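Local coordinates for sulfotransferase (Alicyclobacillus acidocaldarius subsp. acidocaldarius, PDB 3RNL), which probably transfers sulfuryl groups from a donor to an acceptor, and binds magnesium ions in the crystal, at residues V14-C19 / G165-Q170; S22-Y27 / Q197-C202; P48-R53 / L64-D69; F124-H129 / W159-V164. All blocks are in the same frame, centred on the assembly; numbering follows the deposited sequence. Where two conformers were deposited one is given.

Interaction 1. Residues V14-C19 / G165-Q170; sequences VGAAKC and GLYAAQ
Y167 carries this small buried contact, touching A16 and C19 of the loop 14-19. Along 165-170, G165 comes first. Its carbonyl O sits 3.6 Å above the Y167 ring, over the ring centre, and so covers one face. Y167 follows after L166. Its CG stands beside the backbone N and anti to the carbonyl carbon (chi1 -59°), and the ring points at the loop. Two of its atoms do the touching. Y167 CE1 packs on A16 CB at 3.8 Å, and Y167 OH lies 3.7 Å from C19 SG. The hydroxyl has a firmer partner in the carbonyl O of R117, which fixes the end of the ring. Further on, Q170 NE2 makes a weak bond back to the carbonyl O of L166. The receiving loop is bent by a cis peptide between G15 and A16 and a type II turn from A16 to C19. It joins a strand to a helix, and its position and sequence are consistent with the P-loop-like phosphosulfate-binding loop of sulfotransferases. Strand 11-13 leads into this loop and helix 21-29 follows it. The Y167 side chain also meets L116 of strand 111-116, R122 of helix 119-132 and L290 of helix 273-294.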
loop_
_atom_site.group_PDB
_atom_site.type_symbol
_atom_site.label_atom_id
_atom_site.label_comp_id
_atom_site.label_asym_id
_atom_site.label_seq_id
_atom_site.Cartn_x
_atom_site.Cartn_y
_atom_site.Cartn_z
ATOM N N VAL A 14 -3.563 -0.266 -3.415
ATOM C CA VAL A 14 -3.280 1.057 -2.849
ATOM C C VAL A 14 -2.285 1.133 -1.698
ATOM O O VAL A 14 -1.996 2.223 -1.198
ATOM C CB VAL A 14 -4.585 1.774 -2.454
ATOM C CG1 VAL A 14 -5.499 1.886 -3.680
ATOM C CG2 VAL A 14 -5.291 1.013 -1.322
ATOM N N GLY A 15 -1.807 -0.008 -1.220
ATOM C CA GLY A 15 -0.915 0.023 -0.063
ATOM C C GLY A 15 -1.259 -1.176 0.796
ATOM O O GLY A 15 -2.055 -2.024 0.368
ATOM N N ALA A 16 -0.752 -1.201 2.025
ATOM C CA ALA A 16 0.089 -0.126 2.520
ATOM C C ALA A 16 1.546 -0.394 2.144
ATOM O O ALA A 16 1.878 -1.487 1.685
ATOM C CB ALA A 16 -0.043 -0.030 4.053
ATOM N N ALA A 17 2.421 0.569 2.421
ATOM C CA ALA A 17 3.835 0.437 2.066
ATOM C C ALA A 17 4.511 -0.568 3.001
ATOM O O ALA A 17 4.241 -0.565 4.197
ATOM C CB ALA A 17 4.533 1.800 2.157
ATOM N N LYS A 18 5.402 -1.396 2.448
ATOM C CA LYS A 18 6.123 -2.451 3.183
ATOM C C LYS A 18 5.192 -3.539 3.740
ATOM O O LYS A 18 5.497 -4.187 4.751
ATOM C CB LYS A 18 7.029 -1.867 4.292
ATOM C CG LYS A 18 7.952 -0.737 3.829
ATOM C CD LYS A 18 8.719 -1.111 2.563
ATOM C CE LYS A 18 9.646 -2.300 2.768
ATOM N NZ LYS A 18 10.360 -2.653 1.482
ATOM N N CYS A 19 4.033 -3.674 3.102
ATOM C CA CYS A 19 3.057 -4.738 3.381
ATOM C C CYS A 19 3.018 -5.944 2.434
ATOM O O CYS A 19 2.078 -6.732 2.488
ATOM C CB CYS A 19 1.670 -4.159 3.653
ATOM S SG CYS A 19 1.738 -3.102 5.145
ATOM N N GLY A 165 1.425 3.756 9.459
ATOM C CA GLY A 165 0.850 2.583 10.097
ATOM C C GLY A 165 -0.467 2.840 10.822
ATOM O O GLY A 165 -1.069 1.882 11.335
ATOM N N LEU A 166 -0.959 4.081 10.866
ATOM C CA LEU A 166 -2.245 4.198 11.542
ATOM C C LEU A 166 -3.282 4.038 10.441
ATOM O O LEU A 166 -3.868 5.004 9.934
ATOM C CB LEU A 166 -2.340 5.606 12.145
ATOM C CG LEU A 166 -1.389 5.891 13.321
ATOM C CD1 LEU A 166 -1.241 7.392 13.613
ATOM C CD2 LEU A 166 -1.907 5.162 14.550
ATOM N N TYR A 167 -3.727 2.797 10.300
ATOM C CA TYR A 167 -4.475 2.410 9.111
ATOM C C TYR A 167 -5.936 2.793 9.188
ATOM O O TYR A 167 -6.588 2.926 8.155
ATOM C CB TYR A 167 -4.437 0.899 8.902
ATOM C CG TYR A 167 -3.071 0.262 8.744
ATOM C CD1 TYR A 167 -2.117 0.773 7.862
ATOM C CD2 TYR A 167 -2.760 -0.884 9.457
ATOM C CE1 TYR A 167 -0.863 0.136 7.713
ATOM C CE2 TYR A 167 -1.526 -1.510 9.332
ATOM C CZ TYR A 167 -0.586 -0.997 8.452
ATOM O OH TYR A 167 0.624 -1.650 8.331
ATOM N N ALA A 168 -6.470 2.891 10.402
ATOM C CA ALA A 168 -7.925 2.894 10.543
ATOM C C ALA A 168 -8.563 4.012 9.723
ATOM O O ALA A 168 -9.492 3.776 8.942
ATOM C CB ALA A 168 -8.339 3.009 12.007
ATOM N N ALA A 169 -8.081 5.232 9.898
ATOM C CA ALA A 169 -8.702 6.346 9.169
ATOM C C ALA A 169 -8.473 6.246 7.661
ATOM O O ALA A 169 -9.303 6.700 6.866
ATOM C CB ALA A 169 -8.187 7.695 9.693
ATOM N N GLN A 170 -7.331 5.685 7.270
ATOM C CA GLN A 170 -6.995 5.554 5.853
ATOM C C GLN A 170 -7.928 4.558 5.189
ATOM O O GLN A 170 -8.439 4.798 4.097
ATOM C CB GLN A 170 -5.548 5.062 5.695
ATOM C CG GLN A 170 -4.536 5.988 6.389
ATOM C CD GLN A 170 -3.115 5.421 6.340
ATOM O OE1 GLN A 170 -2.689 4.911 5.316
ATOM N NE2 GLN A 170 -2.380 5.533 7.443
#

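Interaction 2. Residues S22-Y27 / Q197-C202; sequences SSLDRY and QVVRDC
V199 is the bump of this contact, and it enters the hollow between L24 and Y27 on helix 21-29. Its CG2 does the work. V199 CG2 presses on Y27 CB at 3.6 Å and also meets Y27 CD2 at 3.9 Å. On the L24 side the fit is slacker, with V199 CG2 4.3 Å from L24 CD1. L24 CD1 in turn lies at the shallow groove between V199 and C202, and approaches C202 SG at 4.2 Å. The torsion of L24 explains this reach: CG is anti to the backbone N (chi1 177°), which brings the branch tip nearer the other helix. The Y27 side chain crosses that of V199 at about a right angle and then leads away. The carbonyl O of S23 lies over one ring face of Y27, toward the rim. The short helical segments cross at -64°, with 10.6 Å between axes, a spacing bridged by side chains: the ends of L24, V199 and C202, and the CB of Y27. Past Y27, helix 21-29 ends at S29, a magnesium ligand. L24 and C202 both also pack on I186 of strand 183-187. F191 of helix 188-193 and M115 of strand 111-116 cover further parts of L24.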
loop_
_atom_site.group_PDB
_atom_site.type_symbol
_atom_site.label_atom_id
_atom_site.label_comp_id
_atom_site.label_asym_id
_atom_site.label_seq_id
_atom_site.Cartn_x
_atom_site.Cartn_y
_atom_site.Cartn_z
ATOM N N SER A 22 4.144 -5.865 -3.358
ATOM C CA SER A 22 5.008 -6.128 -4.500
ATOM C C SER A 22 4.853 -7.569 -4.997
ATOM O O SER A 22 4.757 -7.817 -6.208
ATOM C CB SER A 22 6.472 -5.824 -4.156
ATOM O OG SER A 22 7.310 -6.166 -5.239
ATOM N N SER A 23 4.827 -8.522 -4.070
ATOM C CA SER A 23 4.634 -9.915 -4.451
ATOM C C SER A 23 3.215 -10.138 -4.968
ATOM O O SER A 23 3.006 -10.815 -5.975
ATOM C CB SER A 23 4.935 -10.850 -3.276
ATOM O OG SER A 23 6.304 -10.774 -2.935
ATOM N N LEU A 24 2.237 -9.548 -4.289
ATOM C CA LEU A 24 0.852 -9.709 -4.716
ATOM C C LEU A 24 0.686 -9.245 -6.166
ATOM O O LEU A 24 0.063 -9.919 -6.994
ATOM C CB LEU A 24 -0.084 -8.925 -3.795
ATOM C CG LEU A 24 -1.562 -8.968 -4.187
ATOM C CD1 LEU A 24 -2.074 -10.398 -4.077
ATOM C CD2 LEU A 24 -2.372 -8.026 -3.296
ATOM N N ASP A 25 1.227 -8.066 -6.463
ATOM C CA ASP A 25 1.205 -7.529 -7.822
ATOM C C ASP A 25 1.837 -8.529 -8.811
ATOM O O ASP A 25 1.265 -8.826 -9.858
ATOM C CB ASP A 25 1.929 -6.170 -7.827
ATOM C CG ASP A 25 2.153 -5.595 -9.223
ATOM O OD1 ASP A 25 2.194 -6.361 -10.209
ATOM O OD2 ASP A 25 2.321 -4.352 -9.327
ATOM N N ARG A 26 3.015 -9.045 -8.471
ATOM C CA ARG A 26 3.697 -10.006 -9.334
ATOM C C ARG A 26 2.830 -11.240 -9.613
ATOM O O ARG A 26 2.701 -11.690 -10.759
ATOM C CB ARG A 26 5.042 -10.399 -8.710
ATOM C CG ARG A 26 5.843 -11.415 -9.507
ATOM C CD ARG A 26 7.324 -11.341 -9.127
ATOM N NE ARG A 26 7.502 -11.169 -7.687
ATOM C CZ ARG A 26 7.597 -12.174 -6.822
ATOM N NH1 ARG A 26 7.542 -13.426 -7.258
ATOM N NH2 ARG A 26 7.755 -11.926 -5.522
ATOM N N TYR A 27 2.227 -11.787 -8.565
ATOM C CA TYR A 27 1.380 -12.967 -8.726
ATOM C C TYR A 27 0.121 -12.701 -9.559
ATOM O O TYR A 27 -0.247 -13.515 -10.404
ATOM C CB TYR A 27 0.985 -13.536 -7.370
ATOM C CG TYR A 27 2.155 -13.952 -6.520
ATOM C CD1 TYR A 27 3.370 -14.313 -7.099
ATOM C CD2 TYR A 27 2.049 -13.986 -5.138
ATOM C CE1 TYR A 27 4.451 -14.692 -6.311
ATOM C CE2 TYR A 27 3.123 -14.363 -4.344
ATOM C CZ TYR A 27 4.319 -14.718 -4.941
ATOM O OH TYR A 27 5.380 -15.100 -4.153
ATOM N N GLN A 197 -3.835 -19.191 -2.010
ATOM C CA GLN A 197 -5.227 -19.003 -1.605
ATOM C C GLN A 197 -5.603 -17.529 -1.663
ATOM O O GLN A 197 -6.686 -17.160 -2.134
ATOM C CB GLN A 197 -5.465 -19.531 -0.191
ATOM C CG GLN A 197 -6.919 -19.418 0.245
ATOM C CD GLN A 197 -7.828 -20.274 -0.613
ATOM O OE1 GLN A 197 -7.650 -21.485 -0.696
ATOM N NE2 GLN A 197 -8.785 -19.643 -1.282
ATOM N N VAL A 198 -4.714 -16.679 -1.161
ATOM C CA VAL A 198 -4.997 -15.247 -1.162
ATOM C C VAL A 198 -5.097 -14.713 -2.588
ATOM O O VAL A 198 -5.997 -13.945 -2.912
ATOM C CB VAL A 198 -3.952 -14.449 -0.356
ATOM C CG1 VAL A 198 -4.175 -12.937 -0.536
ATOM C CG2 VAL A 198 -4.025 -14.833 1.115
ATOM N N VAL A 199 -4.182 -15.124 -3.459
ATOM C CA VAL A 199 -4.275 -14.716 -4.857
ATOM C C VAL A 199 -5.589 -15.175 -5.500
ATOM O O VAL A 199 -6.235 -14.420 -6.222
ATOM C CB VAL A 199 -3.077 -15.243 -5.662
ATOM C CG1 VAL A 199 -3.328 -15.104 -7.157
ATOM C CG2 VAL A 199 -1.809 -14.486 -5.227
ATOM N N ARG A 200 -5.987 -16.420 -5.242
ATOM C CA ARG A 200 -7.258 -16.902 -5.782
ATOM C C ARG A 200 -8.463 -16.124 -5.240
ATOM O O ARG A 200 -9.428 -15.892 -5.968
ATOM C CB ARG A 200 -7.428 -18.397 -5.504
ATOM C CG ARG A 200 -6.536 -19.249 -6.372
ATOM C CD ARG A 200 -6.550 -20.693 -5.884
ATOM N NE ARG A 200 -6.046 -21.606 -6.895
ATOM C CZ ARG A 200 -5.905 -22.914 -6.705
ATOM N NH1 ARG A 200 -6.216 -23.452 -5.532
ATOM N NH2 ARG A 200 -5.453 -23.684 -7.686
ATOM N N ASP A 201 -8.415 -15.746 -3.964
ATOM C CA ASP A 201 -9.459 -14.892 -3.381
ATOM C C ASP A 201 -9.520 -13.554 -4.126
ATOM O O ASP A 201 -10.610 -13.022 -4.390
ATOM C CB ASP A 201 -9.186 -14.606 -1.899
ATOM C CG ASP A 201 -9.314 -15.836 -1.013
ATOM O OD1 ASP A 201 -9.910 -16.849 -1.442
ATOM O OD2 ASP A 201 -8.814 -15.778 0.140
ATOM N N CYS A 202 -8.357 -13.004 -4.465
ATOM C CA CYS A 202 -8.334 -11.739 -5.214
ATOM C C CYS A 202 -8.915 -11.924 -6.602
ATOM O O CYS A 202 -9.587 -11.042 -7.119
ATOM C CB CYS A 202 -6.922 -11.164 -5.333
ATOM S SG CYS A 202 -6.248 -10.606 -3.767
#

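Interaction 3. Residues P48-R53 / L64-D69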
loop_
_atom_site.group_PDB
_atom_site.type_symbol
_atom_site.label_atom_id
_atom_site.label_comp_id
_atom_site.label_asym_id
_atom_site.label_seq_id
_atom_site.Cartn_x
_atom_site.Cartn_y
_atom_site.Cartn_z
ATOM N N PRO A 48 -1.981 15.684 -5.921
ATOM C CA PRO A 48 -2.393 16.940 -5.281
ATOM C C PRO A 48 -2.198 17.000 -3.764
ATOM O O PRO A 48 -2.234 18.100 -3.200
ATOM C CB PRO A 48 -3.881 17.056 -5.649
ATOM C CG PRO A 48 -3.997 16.240 -6.929
ATOM C CD PRO A 48 -3.082 15.075 -6.692
ATOM N N ASP A 49 -2.007 15.855 -3.110
ATOM C CA ASP A 49 -1.758 15.830 -1.667
ATOM C C ASP A 49 -0.265 15.937 -1.333
ATOM O O ASP A 49 0.099 16.045 -0.160
ATOM C CB ASP A 49 -2.287 14.518 -1.065
ATOM C CG ASP A 49 -3.805 14.436 -1.065
ATOM O OD1 ASP A 49 -4.469 15.488 -0.901
ATOM O OD2 ASP A 49 -4.331 13.319 -1.241
ATOM N N PHE A 50 0.593 15.864 -2.351
ATOM C CA PHE A 50 2.037 15.884 -2.135
ATOM C C PHE A 50 2.461 17.270 -1.671
ATOM O O PHE A 50 1.843 18.260 -2.041
ATOM C CB PHE A 50 2.807 15.632 -3.438
ATOM C CG PHE A 50 2.927 14.185 -3.844
ATOM C CD1 PHE A 50 2.190 13.187 -3.230
ATOM C CD2 PHE A 50 3.814 13.839 -4.858
ATOM C CE1 PHE A 50 2.332 11.850 -3.642
ATOM C CE2 PHE A 50 3.961 12.526 -5.275
ATOM C CZ PHE A 50 3.228 11.528 -4.665
ATOM N N PRO A 51 3.551 17.348 -0.895
ATOM C CA PRO A 51 4.173 18.658 -0.669
ATOM C C PRO A 51 4.812 19.151 -1.962
ATOM O O PRO A 51 4.859 18.399 -2.936
ATOM C CB PRO A 51 5.271 18.347 0.351
ATOM C CG PRO A 51 5.638 16.918 0.077
ATOM C CD PRO A 51 4.316 16.244 -0.284
ATOM N N GLU A 52 5.348 20.367 -1.972
ATOM C CA GLU A 52 5.943 20.889 -3.195
ATOM C C GLU A 52 7.077 19.999 -3.673
ATOM O O GLU A 52 7.235 19.763 -4.869
ATOM C CB GLU A 52 6.451 22.318 -3.013
ATOM C CG GLU A 52 6.988 22.914 -4.304
ATOM C CD GLU A 52 7.522 24.322 -4.129
ATOM O OE1 GLU A 52 7.799 24.717 -2.974
ATOM O OE2 GLU A 52 7.664 25.032 -5.148
ATOM N N ARG A 53 7.909 19.552 -2.742
ATOM C CA ARG A 53 8.907 18.543 -3.069
ATOM C C ARG A 53 9.326 17.761 -1.826
ATOM O O ARG A 53 9.279 18.275 -0.698
ATOM C CB ARG A 53 10.121 19.149 -3.793
ATOM C CG ARG A 53 11.144 19.788 -2.898
ATOM C CD ARG A 53 12.374 20.280 -3.683
ATOM N NE ARG A 53 13.194 19.192 -4.217
ATOM C CZ ARG A 53 14.240 18.660 -3.585
ATOM N NH1 ARG A 53 14.595 19.110 -2.382
ATOM N NH2 ARG A 53 14.932 17.675 -4.152
ATOM N N LEU A 64 10.723 12.610 -8.861
ATOM C CA LEU A 64 11.052 12.382 -10.270
ATOM C C LEU A 64 10.363 11.270 -11.049
ATOM O O LEU A 64 10.251 11.372 -12.277
ATOM C CB LEU A 64 12.569 12.285 -10.440
ATOM C CG LEU A 64 13.318 13.495 -9.881
ATOM C CD1 LEU A 64 14.825 13.327 -10.053
ATOM C CD2 LEU A 64 12.836 14.771 -10.562
ATOM N N TYR A 65 10.033 10.165 -10.373
ATOM C CA TYR A 65 9.498 8.996 -11.091
ATOM C C TYR A 65 7.985 8.905 -11.033
ATOM O O TYR A 65 7.393 8.051 -11.684
ATOM C CB TYR A 65 10.073 7.668 -10.561
ATOM C CG TYR A 65 11.575 7.640 -10.375
ATOM C CD1 TYR A 65 12.406 8.504 -11.081
ATOM C CD2 TYR A 65 12.152 6.757 -9.472
ATOM C CE1 TYR A 65 13.795 8.482 -10.879
ATOM C CE2 TYR A 65 13.516 6.726 -9.269
ATOM C CZ TYR A 65 14.327 7.586 -9.970
ATOM O OH TYR A 65 15.679 7.537 -9.725
ATOM N N THR A 66 7.357 9.789 -10.267
ATOM C CA THR A 66 5.907 9.805 -10.183
ATOM C C THR A 66 5.351 10.422 -11.466
ATOM O O THR A 66 6.035 11.200 -12.152
ATOM C CB THR A 66 5.431 10.591 -8.936
ATOM O OG1 THR A 66 6.218 11.779 -8.793
ATOM C CG2 THR A 66 5.630 9.753 -7.667
ATOM N N ILE A 67 4.121 10.048 -11.801
ATOM C CA ILE A 67 3.491 10.480 -13.040
ATOM C C ILE A 67 2.377 11.457 -12.707
ATOM O O ILE A 67 1.448 11.123 -11.977
ATOM C CB ILE A 67 2.963 9.289 -13.839
ATOM C CG1 ILE A 67 4.162 8.433 -14.283
ATOM C CG2 ILE A 67 2.177 9.782 -15.070
ATOM C CD1 ILE A 67 3.804 7.218 -15.086
ATOM N N ARG A 68 2.572 12.705 -13.112
ATOM C CA ARG A 68 1.616 13.766 -12.827
ATOM C C ARG A 68 0.703 14.195 -13.963
ATOM O O ARG A 68 -0.250 14.940 -13.742
ATOM C CB ARG A 68 2.398 14.967 -12.303
ATOM C CG ARG A 68 3.320 14.540 -11.161
ATOM C CD ARG A 68 4.324 15.612 -10.764
ATOM N NE ARG A 68 5.208 15.076 -9.737
ATOM C CZ ARG A 68 5.344 15.570 -8.512
ATOM N NH1 ARG A 68 4.670 16.655 -8.144
ATOM N NH2 ARG A 68 6.174 14.979 -7.657
ATOM N N ASP A 69 0.961 13.675 -15.155
ATOM C CA ASP A 69 0.249 14.096 -16.355
ATOM C C ASP A 69 -0.747 13.018 -16.732
ATOM O O ASP A 69 -0.400 11.844 -16.804
ATOM C CB ASP A 69 1.240 14.318 -17.497
ATOM C CG ASP A 69 0.555 14.571 -18.835
ATOM O OD1 ASP A 69 -0.036 15.657 -19.011
ATOM O OD2 ASP A 69 0.622 13.689 -19.719
HETATM O O HOH W 1 4.502 18.108 -5.687
HETATM O O HOH W 2 7.480 16.378 -5.669
#
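F50 meets T66 and R68 along the edge of its ring, so this partly buried contact joins the two loops on either side of helix 60-64. The F50 CG stands beside the backbone N (chi1 -81°), which sends the ring toward 64-69. F50 CE2 touches the methyl T66 CG2 at 4.0 Å, the two side chains coming from opposite directions. In T66 the hydroxyl takes the place between backbone N and carbonyl carbon (chi1 42°). This suits OG1, which bonds to the carbonyl O of M62, and leaves CG2 to face the ring. R68 starts off to one side but is extended from CG to NE, and its end comes round to F50. R68 NH2 lies 3.8 Å from F50 CD2, in the plane of the ring at its edge. The ring and guanidinium planes are 75° apart. With the nitrogen at the edge and not over the face, this is no cation-pi stack.

Waters join the guanidinium to the other loop. Water 1 lies in the guanidinium plane, 2.9 Å from R68 NH1, and can donate to P51 O at 2.8 Å. Water 2 accepts from R68 NH2 at 2.8 Å and reaches E52 O only weakly. NH2 also makes weak bonds to T66 OG1 and to N63 O. The guanidinium is thus held chiefly by two waters, with weak protein bonds beside them. Helix 60-64 connects the two loops and packs on F50 through M62. Beyond 64-69, D69 caps helix 70-75, while next to F50 in the chain D49 makes a salt bridge with R102 of helix 99-106.

Interaction 4. Residues F124-H129 / W159-V164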
loop_
_atom_site.group_PDB
_atom_site.type_symbol
_atom_site.label_atom_id
_atom_site.label_comp_id
_atom_site.label_asym_id
_atom_site.label_seq_id
_atom_site.Cartn_x
_atom_site.Cartn_y
_atom_site.Cartn_z
ATOM N N PHE A 124 9.383 -1.310 11.113
ATOM C CA PHE A 124 10.751 -1.819 11.099
ATOM C C PHE A 124 11.174 -2.177 9.674
ATOM O O PHE A 124 12.342 -2.000 9.304
ATOM C CB PHE A 124 10.893 -3.026 12.026
ATOM C CG PHE A 124 12.318 -3.354 12.368
ATOM C CD1 PHE A 124 13.116 -2.421 13.017
ATOM C CD2 PHE A 124 12.847 -4.592 12.069
ATOM C CE1 PHE A 124 14.431 -2.721 13.343
ATOM C CE2 PHE A 124 14.158 -4.903 12.399
ATOM C CZ PHE A 124 14.949 -3.966 13.026
ATOM N N SER A 125 10.232 -2.685 8.883
ATOM C CA SER A 125 10.514 -2.997 7.488
ATOM C C SER A 125 10.894 -1.746 6.686
ATOM O O SER A 125 11.804 -1.782 5.850
ATOM C CB SER A 125 9.313 -3.688 6.835
ATOM O OG SER A 125 9.616 -4.030 5.502
ATOM N N ALA A 126 10.189 -0.645 6.927
ATOM C CA ALA A 126 10.512 0.617 6.260
ATOM C C ALA A 126 11.912 1.076 6.664
ATOM O O ALA A 126 12.701 1.508 5.824
ATOM C CB ALA A 126 9.491 1.684 6.596
ATOM N N TYR A 127 12.214 0.960 7.954
ATOM C CA TYR A 127 13.538 1.305 8.461
ATOM C C TYR A 127 14.622 0.486 7.752
ATOM O O TYR A 127 15.603 1.043 7.246
ATOM C CB TYR A 127 13.609 1.069 9.974
ATOM C CG TYR A 127 15.020 1.182 10.514
ATOM C CD1 TYR A 127 15.649 2.415 10.601
ATOM C CD2 TYR A 127 15.716 0.058 10.927
ATOM C CE1 TYR A 127 16.961 2.525 11.092
ATOM C CE2 TYR A 127 17.018 0.153 11.413
ATOM C CZ TYR A 127 17.629 1.387 11.493
ATOM O OH TYR A 127 18.924 1.481 11.970
HETATM N N MSE A 128 14.443 -0.832 7.721
HETATM C CA MSE A 128 15.425 -1.713 7.085
HETATM C C MSE A 128 15.629 -1.358 5.618
HETATM O O MSE A 128 16.748 -1.432 5.100
HETATM C CB MSE A 128 15.019 -3.183 7.233
HETATM C CG MSE A 128 15.095 -3.674 8.668
HETATM SE SE MSE A 128 14.884 -5.614 8.827
HETATM C CE MSE A 128 12.945 -5.715 8.635
ATOM N N HIS A 129 14.544 -0.975 4.956
ATOM C CA HIS A 129 14.591 -0.565 3.547
ATOM C C HIS A 129 15.465 0.681 3.398
ATOM O O HIS A 129 16.351 0.728 2.536
ATOM C CB HIS A 129 13.165 -0.297 3.051
ATOM C CG HIS A 129 13.076 0.215 1.642
ATOM N ND1 HIS A 129 12.040 -0.125 0.797
ATOM C CD2 HIS A 129 13.855 1.078 0.945
ATOM C CE1 HIS A 129 12.201 0.480 -0.367
ATOM N NE2 HIS A 129 13.293 1.220 -0.303
ATOM N N TRP A 159 9.556 7.403 5.317
ATOM C CA TRP A 159 10.139 7.760 6.601
ATOM C C TRP A 159 9.108 7.862 7.728
ATOM O O TRP A 159 9.502 7.996 8.896
ATOM C CB TRP A 159 10.872 9.103 6.517
ATOM C CG TRP A 159 11.985 9.197 5.517
ATOM C CD1 TRP A 159 11.883 9.582 4.201
ATOM C CD2 TRP A 159 13.383 8.991 5.766
ATOM N NE1 TRP A 159 13.131 9.599 3.614
ATOM C CE2 TRP A 159 14.066 9.238 4.551
ATOM C CE3 TRP A 159 14.119 8.611 6.890
ATOM C CZ2 TRP A 159 15.452 9.117 4.433
ATOM C CZ3 TRP A 159 15.510 8.498 6.775
ATOM C CH2 TRP A 159 16.156 8.743 5.554
ATOM N N TYR A 160 7.803 7.804 7.439
ATOM C CA TYR A 160 6.921 8.124 8.552
ATOM C C TYR A 160 6.486 6.787 9.122
ATOM O O TYR A 160 5.416 6.255 8.794
ATOM C CB TYR A 160 5.644 8.803 8.013
ATOM C CG TYR A 160 5.796 10.075 7.183
ATOM C CD1 TYR A 160 7.014 10.731 7.047
ATOM C CD2 TYR A 160 4.689 10.614 6.536
ATOM C CE1 TYR A 160 7.116 11.897 6.265
ATOM C CE2 TYR A 160 4.780 11.759 5.767
ATOM C CZ TYR A 160 5.987 12.393 5.628
ATOM O OH TYR A 160 6.038 13.534 4.845
ATOM N N TYR A 161 7.183 6.373 10.164
ATOM C CA TYR A 161 7.036 5.019 10.660
ATOM C C TYR A 161 5.672 4.864 11.283
ATOM O O TYR A 161 4.971 3.884 11.032
ATOM C CB TYR A 161 8.104 4.744 11.711
ATOM C CG TYR A 161 9.490 4.767 11.132
ATOM C CD1 TYR A 161 9.854 3.892 10.121
ATOM C CD2 TYR A 161 10.445 5.659 11.611
ATOM C CE1 TYR A 161 11.131 3.914 9.580
ATOM C CE2 TYR A 161 11.717 5.689 11.079
ATOM C CZ TYR A 161 12.059 4.812 10.075
ATOM O OH TYR A 161 13.334 4.845 9.552
ATOM N N ARG A 162 5.320 5.828 12.119
ATOM C CA ARG A 162 4.033 5.805 12.812
ATOM C C ARG A 162 2.871 6.237 11.912
ATOM O O ARG A 162 1.840 5.563 11.864
ATOM C CB ARG A 162 4.077 6.696 14.070
ATOM C CG ARG A 162 4.883 6.117 15.239
ATOM C CD ARG A 162 5.042 7.172 16.364
ATOM N NE ARG A 162 5.197 6.553 17.688
ATOM C CZ ARG A 162 6.366 6.318 18.276
ATOM N NH1 ARG A 162 7.494 6.644 17.663
ATOM N NH2 ARG A 162 6.409 5.759 19.480
ATOM N N ALA A 163 3.030 7.351 11.194
ATOM C CA ALA A 163 1.877 7.927 10.502
ATOM C C ALA A 163 1.311 6.957 9.467
ATOM O O ALA A 163 0.090 6.821 9.311
ATOM C CB ALA A 163 2.241 9.255 9.843
ATOM N N VAL A 164 2.198 6.275 8.756
ATOM C CA VAL A 164 1.763 5.381 7.683
ATOM C C VAL A 164 1.091 4.113 8.230
ATOM O O VAL A 164 0.268 3.488 7.556
ATOM C CB VAL A 164 2.954 5.065 6.734
ATOM C CG1 VAL A 164 2.653 3.881 5.828
ATOM C CG2 VAL A 164 3.280 6.319 5.913
#
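This is a buried packing contact in which the edge of one tyrosine, Y161, lies against helix 119-132. Y161 belongs to the chain that runs from helix 147-152 to helix 167-178. Its CG is anti to the carbonyl carbon (chi1 -65°), and from there the ring reaches the helix at A126 and Y127. The meeting is along the ring edge. Y161 CE1 is 3.5 Å from the backbone Y127 N and 3.8 Å from Y127 CB. A126 CB lies near the ring plane too, 4.1 Å from Y161 CE1. The side chains of the two tyrosines cross at a slant without stacking: Y161 OH lies in the plane of the Y127 ring at its edge, 3.5 Å from Y127 CD1. Helix 119-132 follows strand 111-116 of the parallel sheet in this P-loop-type alpha/beta fold. Its sequence resembles the segment that binds the 3'-phosphate of the sulfate donor in related sulfotransferases, so Y161 packs on a helix that probably takes part in binding the donor. The polar ends are satisfied elsewhere. Y161 OH hydrogen-bonds with S143 OG, and Y127 OH with the carbonyl O of L138. An alanine in place of Y161 is likely to open a gap beside A126 and Y127 and to leave S143 without its hydroxyl partner. The carbonyl O of W159 sits 3.7 Å above one face of the Y161 ring, toward the rim. The backbone is tied to the same helix as well, by a hydrogen bond from R122 NH2 to Y161 O.

Interactions 1 and 4 are neighbours, with centres about 11 Å apart. They touch directly: K18 NZ lies 3.1 Å from H129 ND1, a probable hydrogen bond that links the loop 14-19 to helix 119-132. Interaction 2 adjoins interaction 1 in sequence, since helix 21-29 follows that loop, but their centres are about 17 Å apart. It lies near a metal site: the V199 side chain is about 6 Å from that of the magnesium ligand H31, and the Y27 side chain about 10 Å from a bound magnesium ion. Interaction 3 is peripheral. It sits about 28 Å from interaction 2, centre to centre, on the opposite side of the chain's centre. Interactions 3 and 4 are both nested within the long chain loop closed by interaction 1.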